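Local structure of uncharacterized protein Atu2452 (Agrobacterium tumefaciens, 2R8B) at residues 79-82 / 83-86; 98-102 / 103-107; 128-131 / 132-136; 197-200 / 201-204; 209-212 / 213-217. The protein is of unknown function but belongs to the dienelactone hydrolase family of alpha/beta hydrolases, and is probably an esterase-like hydrolase. All coordinates share one frame; numbering follows the deposited sequence.

The five contacts follow one another along the chain without interleaving. Contacts 1, 3 and 5 are turns of helices 75-85, 117-138 and 204-217, which pack against the central mixed beta sheet of an alpha/beta-hydrolase fold. Contact 2 is the hairpin 98-100/103-105 that precedes helix 117-138, and contact 4 is the loop between strand 190-196 and helix 204-217. None of the contacts touch one another. Contacts 4 and 5 come nearest, with about 5 Å between closest atoms; the centres of contacts 3 and 4 lie 32 Å apart. Contacts 2 and 4 border the probable active site, whereas 1, 3 and 5 belong to the scaffold.

Contact 1: residues 79-82 / 83-86; sequences FDFG and ARLL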
loop_
_atom_site.group_PDB
_atom_site.type_symbol
_atom_site.label_atom_id
_atom_site.label_comp_id
_atom_site.label_asym_id
_atom_site.label_seq_id
_atom_site.Cartn_x
_atom_site.Cartn_y
_atom_site.Cartn_z
ATOM N N PHE A 79 -9.266 8.500 -1.280
ATOM C CA PHE A 79 -9.617 9.236 -0.071
ATOM C C PHE A 79 -10.966 8.853 0.525
ATOM O O PHE A 79 -10.990 8.372 1.653
ATOM C CB PHE A 79 -9.524 10.759 -0.283
ATOM C CG PHE A 79 -9.551 11.579 1.005
ATOM C CD1 PHE A 79 -8.464 11.577 1.873
ATOM C CD2 PHE A 79 -10.655 12.381 1.309
ATOM C CE1 PHE A 79 -8.464 12.321 3.017
ATOM C CE2 PHE A 79 -10.677 13.164 2.456
ATOM C CZ PHE A 79 -9.575 13.138 3.322
ATOM N N ASP A 80 -12.087 9.059 -0.174
ATOM C CA ASP A 80 -13.367 8.865 0.530
ATOM C C ASP A 80 -13.644 7.402 0.638
ATOM O O ASP A 80 -14.310 6.955 1.570
ATOM C CB ASP A 80 -14.546 9.610 -0.091
ATOM C CG ASP A 80 -14.105 10.767 -0.928
ATOM O OD1 ASP A 80 -14.679 11.862 -0.793
ATOM O OD2 ASP A 80 -13.145 10.551 -1.720
ATOM N N PHE A 81 -13.093 6.645 -0.297
ATOM C CA PHE A 81 -13.184 5.204 -0.217
ATOM C C PHE A 81 -12.766 4.686 1.160
ATOM O O PHE A 81 -13.499 3.920 1.798
ATOM C CB PHE A 81 -12.326 4.562 -1.272
ATOM C CG PHE A 81 -12.393 3.087 -1.237
ATOM C CD1 PHE A 81 -13.602 2.430 -1.477
ATOM C CD2 PHE A 81 -11.269 2.329 -0.944
ATOM C CE1 PHE A 81 -13.680 1.035 -1.460
ATOM C CE2 PHE A 81 -11.339 0.917 -0.942
ATOM C CZ PHE A 81 -12.543 0.281 -1.186
ATOM N N GLY A 82 -11.584 5.117 1.596
ATOM C CA GLY A 82 -11.082 4.870 2.946
ATOM C C GLY A 82 -11.598 5.771 4.081
ATOM O O GLY A 82 -11.353 5.498 5.241
ATOM N N ALA A 83 -12.302 6.850 3.785
ATOM C CA ALA A 83 -12.952 7.578 4.879
ATOM C C ALA A 83 -14.162 6.774 5.333
ATOM O O ALA A 83 -14.403 6.576 6.542
ATOM C CB ALA A 83 -13.353 9.011 4.452
ATOM N N ARG A 84 -14.897 6.325 4.316
ATOM C CA ARG A 84 -16.015 5.403 4.413
ATOM C C ARG A 84 -15.548 4.114 5.104
ATOM O O ARG A 84 -16.274 3.544 5.887
ATOM C CB ARG A 84 -16.515 5.079 2.994
ATOM C CG ARG A 84 -18.039 5.193 2.693
ATOM C CD ARG A 84 -18.440 4.235 1.480
ATOM N NE ARG A 84 -17.899 4.643 0.166
ATOM C CZ ARG A 84 -16.823 4.121 -0.426
ATOM N NH1 ARG A 84 -16.136 3.139 0.157
ATOM N NH2 ARG A 84 -16.430 4.581 -1.608
ATOM N N LEU A 85 -14.333 3.654 4.841
ATOM C CA LEU A 85 -13.942 2.392 5.439
ATOM C C LEU A 85 -13.618 2.424 6.928
ATOM O O LEU A 85 -13.954 1.499 7.647
ATOM C CB LEU A 85 -12.778 1.766 4.693
ATOM C CG LEU A 85 -13.262 0.916 3.540
ATOM C CD1 LEU A 85 -12.119 0.614 2.581
ATOM C CD2 LEU A 85 -13.876 -0.335 4.109
ATOM N N LEU A 86 -12.905 3.443 7.386
ATOM C CA LEU A 86 -12.525 3.503 8.784
ATOM C C LEU A 86 -12.988 4.851 9.304
ATOM O O LEU A 86 -12.281 5.879 9.260
ATOM C CB LEU A 86 -11.041 3.195 8.992
ATOM C CG LEU A 86 -10.733 1.688 8.878
ATOM C CD1 LEU A 86 -9.258 1.426 8.649
ATOM C CD2 LEU A 86 -11.250 0.881 10.070
#
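Phe-81 meets both Leu-85 and Arg-84 one turn further along helix 75-85. The helix is the crossover of the beta-alpha-beta unit between strands 64-68 and 90-94.

The backbone bonds are uneven. Arg-84 N reaches Asp-80 O at 2.9 Å and nearly straight. Ala-83 N is shared weakly between Phe-79 O and Asp-80 O. The bonds from Leu-85 N to Phe-81 O and from Leu-86 N to Gly-82 O are also weak.

The apolar contact is a CH-pi approach. Leu-85 CD1 sits over one face of the Phe-81 ring, 4.0 Å from its centroid and displaced toward the rim. With CG anti to the backbone N (chi1 -180°), the Phe-81 side chain runs alongside that of Leu-85. Outside the turn, Phe-81 touches Ile-237 and Leu-85 touches Val-240, both on helix 234-244.

The polar group is the Arg-84 guanidinium. Its chain bends at chi3 and folds back to the CD1 side of the Phe-81 ring, NH1 being the nearest atom. The ring and guanidinium planes are 70° apart. On one face of the guanidinium lies Asp-80 O.

Among the side chains, the defined contact is apolar, a leucine methyl on a phenylalanine face; no guanidinium N-H is bonded across this turn.

Contact 2: residues 98-102 / 103-107; sequences VSEHG and AARFF. With SO4 (sulfate ion), chain C.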
loop_
_atom_site.group_PDB
_atom_site.type_symbol
_atom_site.label_atom_id
_atom_site.label_comp_id
_atom_site.label_asym_id
_atom_site.label_seq_id
_atom_site.Cartn_x
_atom_site.Cartn_y
_atom_site.Cartn_z
ATOM N N VAL A 98 6.323 11.104 -8.932
ATOM C CA VAL A 98 6.902 10.902 -10.256
ATOM C C VAL A 98 5.783 11.109 -11.273
ATOM O O VAL A 98 4.658 10.672 -11.060
ATOM C CB VAL A 98 7.524 9.483 -10.395
ATOM C CG1 VAL A 98 8.330 9.376 -11.683
ATOM C CG2 VAL A 98 8.387 9.140 -9.180
ATOM N N SER A 99 6.070 11.791 -12.367
ATOM C CA SER A 99 5.057 11.982 -13.382
ATOM C C SER A 99 5.551 11.299 -14.664
ATOM O O SER A 99 6.649 11.587 -15.108
ATOM C CB SER A 99 4.823 13.480 -13.550
ATOM O OG SER A 99 4.610 13.844 -14.893
ATOM N N GLU A 100 4.775 10.373 -15.234
ATOM C CA GLU A 100 5.205 9.622 -16.424
ATOM C C GLU A 100 4.578 10.184 -17.711
ATOM O O GLU A 100 3.532 9.691 -18.151
ATOM C CB GLU A 100 4.859 8.151 -16.263
ATOM C CG GLU A 100 5.823 7.214 -16.969
ATOM C CD GLU A 100 5.603 5.753 -16.577
ATOM O OE1 GLU A 100 6.355 5.219 -15.727
ATOM O OE2 GLU A 100 4.660 5.143 -17.108
ATOM N N HIS A 101 5.257 11.164 -18.333
ATOM C CA HIS A 101 4.605 12.226 -19.142
ATOM C C HIS A 101 3.099 12.284 -18.805
ATOM O O HIS A 101 2.279 11.643 -19.462
ATOM C CB HIS A 101 4.835 12.147 -20.695
ATOM C CG HIS A 101 5.759 11.048 -21.162
ATOM N ND1 HIS A 101 5.775 9.775 -20.605
ATOM C CD2 HIS A 101 6.647 11.021 -22.192
ATOM C CE1 HIS A 101 6.665 9.029 -21.235
ATOM N NE2 HIS A 101 7.202 9.759 -22.209
ATOM N N GLY A 102 2.739 13.015 -17.758
ATOM C CA GLY A 102 1.341 13.068 -17.345
ATOM C C GLY A 102 0.999 12.210 -16.137
ATOM O O GLY A 102 0.829 12.736 -15.041
ATOM N N ALA A 103 0.895 10.892 -16.331
ATOM C CA ALA A 103 0.445 9.981 -15.254
ATOM C C ALA A 103 1.361 9.937 -13.996
ATOM O O ALA A 103 2.557 9.634 -14.071
ATOM C CB ALA A 103 0.171 8.586 -15.802
ATOM N N ALA A 104 0.786 10.253 -12.840
ATOM C CA ALA A 104 1.557 10.259 -11.606
ATOM C C ALA A 104 1.751 8.847 -11.017
ATOM O O ALA A 104 0.833 8.005 -11.074
ATOM C CB ALA A 104 0.911 11.174 -10.610
ATOM N N ARG A 105 2.947 8.584 -10.480
ATOM C CA ARG A 105 3.251 7.309 -9.795
ATOM C C ARG A 105 4.185 7.552 -8.647
ATOM O O ARG A 105 4.684 8.672 -8.490
ATOM C CB ARG A 105 3.827 6.227 -10.727
ATOM C CG ARG A 105 4.608 6.729 -11.938
ATOM C CD ARG A 105 4.901 5.655 -12.967
ATOM N NE ARG A 105 5.723 4.617 -12.368
ATOM C CZ ARG A 105 5.346 3.343 -12.214
ATOM N NH1 ARG A 105 6.172 2.475 -11.621
ATOM N NH2 ARG A 105 4.159 2.924 -12.668
ATOM N N PHE A 106 4.408 6.505 -7.852
ATOM C CA PHE A 106 5.236 6.608 -6.668
ATOM C C PHE A 106 6.735 6.293 -6.800
ATOM O O PHE A 106 7.464 6.423 -5.799
ATOM C CB PHE A 106 4.653 5.762 -5.553
ATOM C CG PHE A 106 3.441 6.351 -4.950
ATOM C CD1 PHE A 106 2.175 5.909 -5.332
ATOM C CD2 PHE A 106 3.548 7.391 -4.020
ATOM C CE1 PHE A 106 1.004 6.485 -4.786
ATOM C CE2 PHE A 106 2.410 7.972 -3.471
ATOM C CZ PHE A 106 1.130 7.509 -3.859
ATOM N N PHE A 107 7.195 5.861 -7.983
ATOM C CA PHE A 107 8.631 5.570 -8.242
ATOM C C PHE A 107 8.815 5.244 -9.690
ATOM O O PHE A 107 7.870 4.876 -10.368
ATOM C CB PHE A 107 9.187 4.428 -7.391
ATOM C CG PHE A 107 8.535 3.103 -7.655
ATOM C CD1 PHE A 107 7.312 2.788 -7.067
ATOM C CD2 PHE A 107 9.138 2.180 -8.487
ATOM C CE1 PHE A 107 6.684 1.587 -7.292
ATOM C CE2 PHE A 107 8.526 0.982 -8.743
ATOM C CZ PHE A 107 7.270 0.684 -8.121
HETATM S S SO4 C . 4.432 -0.436 -11.093
HETATM O O1 SO4 C . 4.614 -0.454 -9.646
HETATM O O2 SO4 C . 3.570 0.692 -11.427
HETATM O O3 SO4 C . 5.734 -0.187 -11.706
HETATM O O4 SO4 C . 3.807 -1.672 -11.611
#
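Strands 98-100 and 103-105 form a tight antiparallel beta hairpin. Val-98 and Arg-105 are a hydrogen-bonded pair: Arg-105 N donates to Val-98 O at 2.8 Å, and Val-98 N returns a bond to Arg-105 O. Ser-99 and Ala-104 form the non-hydrogen-bonded pair. Next to the turn, Glu-100 N bonds to Ala-103 O, while the bond from Ala-103 N to Glu-100 O is weak. Gly-102 in the turn has a positive phi of 102°, a backbone shape that suits glycine because a CB would press on the carbonyl O of His-101.

Val-98, Glu-100, Ala-103 and Arg-105 share one face of the hairpin. Glu-100 OE1 lies 3.5 Å from Arg-105 NE, well out of the guanidinium plane. This salt bridge therefore acts through charge alone, with no N-H aimed at the oxygen. Glu-100 OE2 has a stronger partner in Arg-109. The Arg-105 chain bends at chi3, and its NE donates to Phe-107 O at 2.9 Å. That bond helps to fix the rotation of the guanidinium. On the opposite strand, Val-98 CG2 packs against Phe-107 N at 3.7 Å.

Phe-106 N is held by Asn-150 OD1, close to the putative nucleophile elbow. The sulfate probably comes from the crystallisation liquor, and Asn-150 and Asn-153 also bind it. It lies at the guanidinium edge, where Arg-105 NH1 bonds to sulfate O3 at 2.7 Å and Arg-105 NH2 bonds to sulfate O2 at 2.6 Å.

Contact 3: residues 128-131 / 132-136; sequences ADFI and KANRE
Asn-134 is brought over Phe-130 by two complementary torsions. The first sets the Phe-130 ring trans to its own backbone N. In Asn-134, CG stands anti to the carbonyl carbon (chi1 -74°), which turns the amide back toward the preceding turn. Asn-134 ND2 then lies above the centre of the Phe-130 ring, 3.8 Å from its plane. The ring and amide planes are 67° apart, so the groups are not stacked flat.

The same nitrogen donates to Phe-130 O at 2.8 Å. It comes from above the carbonyl plane, 49° out of it. A weak bond from Asn-134 ND2 to Lys-48 O also helps to place the amide. Asn-134 N bonds to Phe-130 O as well, at 3.0 Å, so one carbonyl oxygen takes two N-H groups from a single residue.

These residues belong to helix 117-138, one of the helices flanking the sheet of the alpha/beta-hydrolase fold. Its inner side carries Ile-131, which packs on Leu-64, Val-66 and Val-143 of the strands. Phe-130 makes edge-to-face contacts with Tyr-51 and His-53.

The remaining i to i+4 bonds are regular: Lys-132 N to Ala-128 O, Ala-133 N to Asp-129 O at 2.7 Å, and Arg-135 N to Ile-131 O. The Lys-132 chain lies against the turn before it, with CD 3.4 Å from Ala-128 O. Arg-135 NE is hydrogen-bonded to Gly-141 O.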
loop_
_atom_site.group_PDB
_atom_site.type_symbol
_atom_site.label_atom_id
_atom_site.label_comp_id
_atom_site.label_asym_id
_atom_site.label_seq_id
_atom_site.Cartn_x
_atom_site.Cartn_y
_atom_site.Cartn_z
ATOM N N ALA A 128 8.149 5.904 4.256
ATOM C CA ALA A 128 8.355 5.556 5.644
ATOM C C ALA A 128 8.338 6.821 6.516
ATOM O O ALA A 128 7.574 6.906 7.471
ATOM C CB ALA A 128 9.652 4.841 5.802
ATOM N N ASP A 129 9.166 7.805 6.164
ATOM C CA ASP A 129 9.320 9.009 6.962
ATOM C C ASP A 129 8.020 9.774 7.097
ATOM O O ASP A 129 7.632 10.162 8.215
ATOM C CB ASP A 129 10.400 9.895 6.354
ATOM C CG ASP A 129 11.780 9.356 6.617
ATOM O OD1 ASP A 129 11.901 8.625 7.627
ATOM O OD2 ASP A 129 12.728 9.643 5.835
ATOM N N PHE A 130 7.380 9.969 5.942
ATOM C CA PHE A 130 6.103 10.609 5.780
ATOM C C PHE A 130 5.119 9.932 6.718
ATOM O O PHE A 130 4.517 10.579 7.558
ATOM C CB PHE A 130 5.699 10.442 4.317
ATOM C CG PHE A 130 4.360 11.024 3.959
ATOM C CD1 PHE A 130 4.197 12.390 3.774
ATOM C CD2 PHE A 130 3.278 10.201 3.720
ATOM C CE1 PHE A 130 2.960 12.936 3.407
ATOM C CE2 PHE A 130 2.046 10.742 3.346
ATOM C CZ PHE A 130 1.893 12.110 3.204
ATOM N N ILE A 131 4.992 8.621 6.629
ATOM C CA ILE A 131 4.116 7.905 7.554
ATOM C C ILE A 131 4.497 8.103 9.052
ATOM O O ILE A 131 3.664 8.561 9.813
ATOM C CB ILE A 131 3.943 6.408 7.125
ATOM C CG1 ILE A 131 3.142 6.337 5.821
ATOM C CG2 ILE A 131 3.218 5.602 8.215
ATOM C CD1 ILE A 131 3.359 5.097 5.030
ATOM N N LYS A 132 5.723 7.793 9.473
ATOM C CA LYS A 132 6.174 8.055 10.862
ATOM C C LYS A 132 5.874 9.494 11.352
ATOM O O LYS A 132 5.520 9.718 12.532
ATOM C CB LYS A 132 7.683 7.808 11.025
ATOM C CG LYS A 132 8.125 6.338 11.009
ATOM C CD LYS A 132 9.458 6.172 10.256
ATOM C CE LYS A 132 10.103 4.792 10.463
ATOM N NZ LYS A 132 10.929 4.794 11.719
ATOM N N ALA A 133 6.063 10.456 10.443
ATOM C CA ALA A 133 5.949 11.875 10.772
ATOM C C ALA A 133 4.484 12.244 11.005
ATOM O O ALA A 133 4.192 13.029 11.890
ATOM C CB ALA A 133 6.601 12.760 9.682
ATOM N N ASN A 134 3.566 11.641 10.246
ATOM C CA ASN A 134 2.124 11.884 10.446
ATOM C C ASN A 134 1.548 11.150 11.638
ATOM O O ASN A 134 0.683 11.684 12.313
ATOM C CB ASN A 134 1.322 11.549 9.192
ATOM C CG ASN A 134 1.493 12.579 8.119
ATOM O OD1 ASN A 134 0.832 13.598 8.097
ATOM N ND2 ASN A 134 2.393 12.318 7.222
ATOM N N ARG A 135 1.982 9.910 11.845
ATOM C CA ARG A 135 1.853 9.234 13.126
ATOM C C ARG A 135 2.070 10.246 14.284
ATOM O O ARG A 135 1.190 10.454 15.088
ATOM C CB ARG A 135 2.909 8.138 13.178
ATOM C CG ARG A 135 2.812 7.200 14.337
ATOM C CD ARG A 135 1.847 6.138 13.935
ATOM N NE ARG A 135 2.024 4.805 14.541
ATOM C CZ ARG A 135 3.149 4.093 14.709
ATOM N NH1 ARG A 135 4.374 4.529 14.330
ATOM N NH2 ARG A 135 3.012 2.888 15.276
ATOM N N GLU A 136 3.221 10.904 14.355
ATOM C CA GLU A 136 3.453 11.914 15.394
ATOM C C GLU A 136 2.366 12.970 15.359
ATOM O O GLU A 136 1.661 13.159 16.333
ATOM C CB GLU A 136 4.816 12.599 15.222
ATOM C CG GLU A 136 6.076 11.695 15.497
ATOM C CD GLU A 136 6.725 11.910 16.927
ATOM O OE1 GLU A 136 7.609 11.069 17.311
ATOM O OE2 GLU A 136 6.358 12.911 17.642
#

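Contact 4: residues 197-200 / 201-204; sequences ERDP and ICPV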
loop_
_atom_site.group_PDB
_atom_site.type_symbol
_atom_site.label_atom_id
_atom_site.label_comp_id
_atom_site.label_asym_id
_atom_site.label_seq_id
_atom_site.Cartn_x
_atom_site.Cartn_y
_atom_site.Cartn_z
ATOM N N GLU A 197 -6.291 -13.638 -11.734
ATOM C CA GLU A 197 -5.442 -14.656 -12.237
ATOM C C GLU A 197 -5.069 -14.523 -13.731
ATOM O O GLU A 197 -4.216 -15.261 -14.197
ATOM C CB GLU A 197 -5.865 -16.043 -11.768
ATOM C CG GLU A 197 -7.212 -16.454 -12.134
ATOM C CD GLU A 197 -7.696 -17.681 -11.372
ATOM O OE1 GLU A 197 -7.622 -17.721 -10.124
ATOM O OE2 GLU A 197 -8.180 -18.613 -12.048
ATOM N N ARG A 198 -5.646 -13.559 -14.462
ATOM C CA ARG A 198 -5.265 -13.325 -15.878
ATOM C C ARG A 198 -4.883 -11.880 -16.137
ATOM O O ARG A 198 -5.092 -11.305 -17.217
ATOM C CB ARG A 198 -6.328 -13.789 -16.837
ATOM C CG ARG A 198 -6.236 -15.227 -17.082
ATOM C CD ARG A 198 -7.524 -15.758 -17.674
ATOM N NE ARG A 198 -8.366 -16.158 -16.565
ATOM C CZ ARG A 198 -8.751 -17.407 -16.326
ATOM N NH1 ARG A 198 -8.382 -18.372 -17.152
ATOM N NH2 ARG A 198 -9.516 -17.670 -15.258
ATOM N N ASP A 199 -4.239 -11.353 -15.117
ATOM C CA ASP A 199 -3.843 -10.004 -15.027
ATOM C C ASP A 199 -2.575 -9.900 -15.838
ATOM O O ASP A 199 -1.527 -10.476 -15.486
ATOM C CB ASP A 199 -3.629 -9.737 -13.559
ATOM C CG ASP A 199 -3.321 -8.329 -13.273
ATOM O OD1 ASP A 199 -2.870 -7.613 -14.214
ATOM O OD2 ASP A 199 -3.506 -7.949 -12.092
ATOM N N PRO A 200 -2.639 -9.156 -16.950
ATOM C CA PRO A 200 -1.467 -9.215 -17.813
ATOM C C PRO A 200 -0.301 -8.451 -17.138
ATOM O O PRO A 200 0.842 -8.568 -17.546
ATOM C CB PRO A 200 -1.946 -8.517 -19.096
ATOM C CG PRO A 200 -2.968 -7.551 -18.632
ATOM C CD PRO A 200 -3.635 -8.174 -17.433
ATOM N N ILE A 201 -0.594 -7.677 -16.104
ATOM C CA ILE A 201 0.452 -6.930 -15.445
ATOM C C ILE A 201 1.033 -7.693 -14.244
ATOM O O ILE A 201 2.175 -7.418 -13.827
ATOM C CB ILE A 201 -0.037 -5.515 -15.046
ATOM C CG1 ILE A 201 -0.069 -4.615 -16.297
ATOM C CG2 ILE A 201 0.888 -4.900 -14.027
ATOM C CD1 ILE A 201 -1.118 -3.527 -16.266
ATOM N N CYS A 202 0.270 -8.645 -13.692
ATOM C CA CYS A 202 0.691 -9.301 -12.461
ATOM C C CYS A 202 0.658 -10.773 -12.635
ATOM O O CYS A 202 -0.408 -11.391 -12.490
ATOM C CB CYS A 202 -0.212 -8.900 -11.328
ATOM S SG CYS A 202 -0.378 -7.160 -11.271
ATOM N N PRO A 203 1.794 -11.333 -13.040
ATOM C CA PRO A 203 1.963 -12.758 -13.179
ATOM C C PRO A 203 1.579 -13.443 -11.895
ATOM O O PRO A 203 1.944 -12.994 -10.828
ATOM C CB PRO A 203 3.470 -12.928 -13.451
ATOM C CG PRO A 203 3.932 -11.639 -13.988
ATOM C CD PRO A 203 2.993 -10.576 -13.445
ATOM N N VAL A 204 0.812 -14.513 -12.019
ATOM C CA VAL A 204 0.319 -15.316 -10.917
ATOM C C VAL A 204 1.443 -15.743 -10.001
ATOM O O VAL A 204 1.388 -15.562 -8.759
ATOM C CB VAL A 204 -0.401 -16.570 -11.477
ATOM C CG1 VAL A 204 -0.605 -17.642 -10.422
ATOM C CG2 VAL A 204 -1.741 -16.156 -12.086
#
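Asp-199 folds its carboxylate over the backbone of Ile-201 and Cys-202. The loop follows strand 190-196 of the alpha/beta-hydrolase fold, the region that carries the acidic residue of the catalytic triad in many members. Asp-199 probably plays that part with Ser-149 and His-230.

A chi1 of -175° swings the Asp-199 carboxylate to the far side from its own backbone N, which brings OD1 to the N-H groups of Ile-201 and Cys-202. Ile-201 N donates to Asp-199 OD1 at 3.0 Å, on the anti side and 35° out of the carboxylate plane. This is an Asx turn. Cys-202 N adds a weak bond to the same oxygen. Cys-202 N also bonds to Asp-199 O at 3.1 Å, from well above the carbonyl plane, and closes a type I beta turn over residues 199-202. These bonds help to fix the carboxylate. OD1 takes bonds from the loop, and OD2 is bonded to His-230 ND1 and His-173 ND1.

Cys-202 has SG anti to its carbonyl carbon (chi1 -50°), which sets SG 3.3 Å from Asp-199 OD2. Pro-203 is the N-cap of helix 204-217. At the loop's base, Val-204 CG2, the branch anti to the carbonyl carbon, rests 3.4 Å from Glu-197 O.

Contact 5: residues 209-212 / 213-217; sequences ALEE and SLKAQ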
loop_
_atom_site.group_PDB
_atom_site.type_symbol
_atom_site.label_atom_id
_atom_site.label_comp_id
_atom_site.label_asym_id
_atom_site.label_seq_id
_atom_site.Cartn_x
_atom_site.Cartn_y
_atom_site.Cartn_z
ATOM N N ALA A 209 4.318 -15.682 -5.054
ATOM C CA ALA A 209 5.648 -15.621 -4.420
ATOM C C ALA A 209 5.793 -14.463 -3.453
ATOM O O ALA A 209 6.362 -14.604 -2.393
ATOM C CB ALA A 209 6.735 -15.570 -5.454
ATOM N N LEU A 210 5.297 -13.304 -3.816
ATOM C CA LEU A 210 5.234 -12.213 -2.849
ATOM C C LEU A 210 4.498 -12.673 -1.559
ATOM O O LEU A 210 4.957 -12.443 -0.434
ATOM C CB LEU A 210 4.514 -11.044 -3.484
ATOM C CG LEU A 210 4.460 -9.797 -2.606
ATOM C CD1 LEU A 210 5.880 -9.348 -2.144
ATOM C CD2 LEU A 210 3.599 -8.644 -3.271
ATOM N N GLU A 211 3.347 -13.317 -1.753
ATOM C CA GLU A 211 2.596 -13.985 -0.702
ATOM C C GLU A 211 3.419 -14.765 0.294
ATOM O O GLU A 211 3.298 -14.562 1.508
ATOM C CB GLU A 211 1.617 -14.974 -1.320
ATOM C CG GLU A 211 0.319 -15.038 -0.521
ATOM C CD GLU A 211 -0.299 -16.409 -0.480
ATOM O OE1 GLU A 211 -0.402 -17.062 -1.546
ATOM O OE2 GLU A 211 -0.706 -16.803 0.633
ATOM N N GLU A 212 4.225 -15.682 -0.227
ATOM C CA GLU A 212 5.082 -16.473 0.616
ATOM C C GLU A 212 6.154 -15.667 1.263
ATOM O O GLU A 212 6.518 -15.954 2.382
ATOM C CB GLU A 212 5.707 -17.631 -0.130
ATOM C CG GLU A 212 4.869 -18.904 -0.020
ATOM C CD GLU A 212 4.156 -19.246 -1.343
ATOM O OE1 GLU A 212 2.933 -18.910 -1.487
ATOM O OE2 GLU A 212 4.839 -19.829 -2.247
ATOM N N SER A 213 6.650 -14.649 0.580
ATOM C CA SER A 213 7.674 -13.797 1.159
ATOM C C SER A 213 7.166 -13.068 2.398
ATOM O O SER A 213 7.770 -13.124 3.470
ATOM C CB SER A 213 8.137 -12.772 0.135
ATOM O OG SER A 213 8.645 -13.411 -1.029
ATOM N N LEU A 214 6.058 -12.365 2.249
ATOM C CA LEU A 214 5.417 -11.688 3.380
ATOM C C LEU A 214 5.056 -12.669 4.505
ATOM O O LEU A 214 5.204 -12.383 5.698
ATOM C CB LEU A 214 4.168 -10.944 2.865
ATOM C CG LEU A 214 4.573 -9.785 1.941
ATOM C CD1 LEU A 214 3.397 -9.042 1.337
ATOM C CD2 LEU A 214 5.453 -8.822 2.720
ATOM N N LYS A 215 4.609 -13.844 4.083
ATOM C CA LYS A 215 4.146 -14.847 4.998
ATOM C C LYS A 215 5.297 -15.288 5.860
ATOM O O LYS A 215 5.099 -15.739 6.984
ATOM C CB LYS A 215 3.562 -16.018 4.235
ATOM C CG LYS A 215 2.581 -16.810 5.040
ATOM C CD LYS A 215 1.935 -17.893 4.203
ATOM C CE LYS A 215 0.611 -17.419 3.614
ATOM N NZ LYS A 215 0.148 -18.481 2.675
ATOM N N ALA A 216 6.510 -15.141 5.346
ATOM C CA ALA A 216 7.707 -15.584 6.076
ATOM C C ALA A 216 8.172 -14.512 7.075
ATOM O O ALA A 216 8.942 -14.798 7.972
ATOM C CB ALA A 216 8.840 -15.996 5.089
ATOM N N GLN A 217 7.689 -13.282 6.935
ATOM C CA GLN A 217 8.093 -12.230 7.856
ATOM C C GLN A 217 7.378 -12.400 9.158
ATOM O O GLN A 217 7.810 -11.855 10.167
ATOM C CB GLN A 217 7.736 -10.878 7.314
ATOM C CG GLN A 217 8.684 -10.312 6.349
ATOM C CD GLN A 217 8.161 -9.021 5.802
ATOM O OE1 GLN A 217 7.008 -8.925 5.385
ATOM N NE2 GLN A 217 8.987 -8.004 5.817
#
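Ala-209 O takes two bonds from Ser-213, one turn along helix 204-217. Ser-213 N donates at 3.0 Å to Ala-209 O. The hydroxyl OG of Ser-213 adds a second bond to Ala-209 O at 2.9 Å, reaching it from the opposite face of the carbonyl plane. Ser-213 has OG anti to its carbonyl carbon (chi1 -58°), which sets the hydroxyl beside its own backbone N, within reach of Ala-209 O.

Leu-210 O accepts Leu-214 N in a nearly straight bond of 2.9 Å. Their side chains meet loosely, with Leu-210 CG 4.2 Å from Leu-214 CD1. Leu-210 faces Pro-174 and Ile-176, while Leu-214 touches Val-221 on strand 220-226.

Glu-211 O accepts Lys-215 N. The two side chains also run side by side and end in a salt bridge, with Lys-215 NZ 2.8 Å from Glu-211 OE2. The ammonium comes from above the carboxylate plane, 41° out of it. The Lys-215 chain bends at chi3 to reach it. Both residues also touch Val-221.

Glu-212 O takes a weak bond from Ala-216 N.

This helix is the crossover between strands 190-196 and 220-226. Its chemistry is divided: leucines pack inward, the serine hydroxyl is satisfied within its own helix, and the glutamate-lysine salt bridge probably offsets the two charges on the flank.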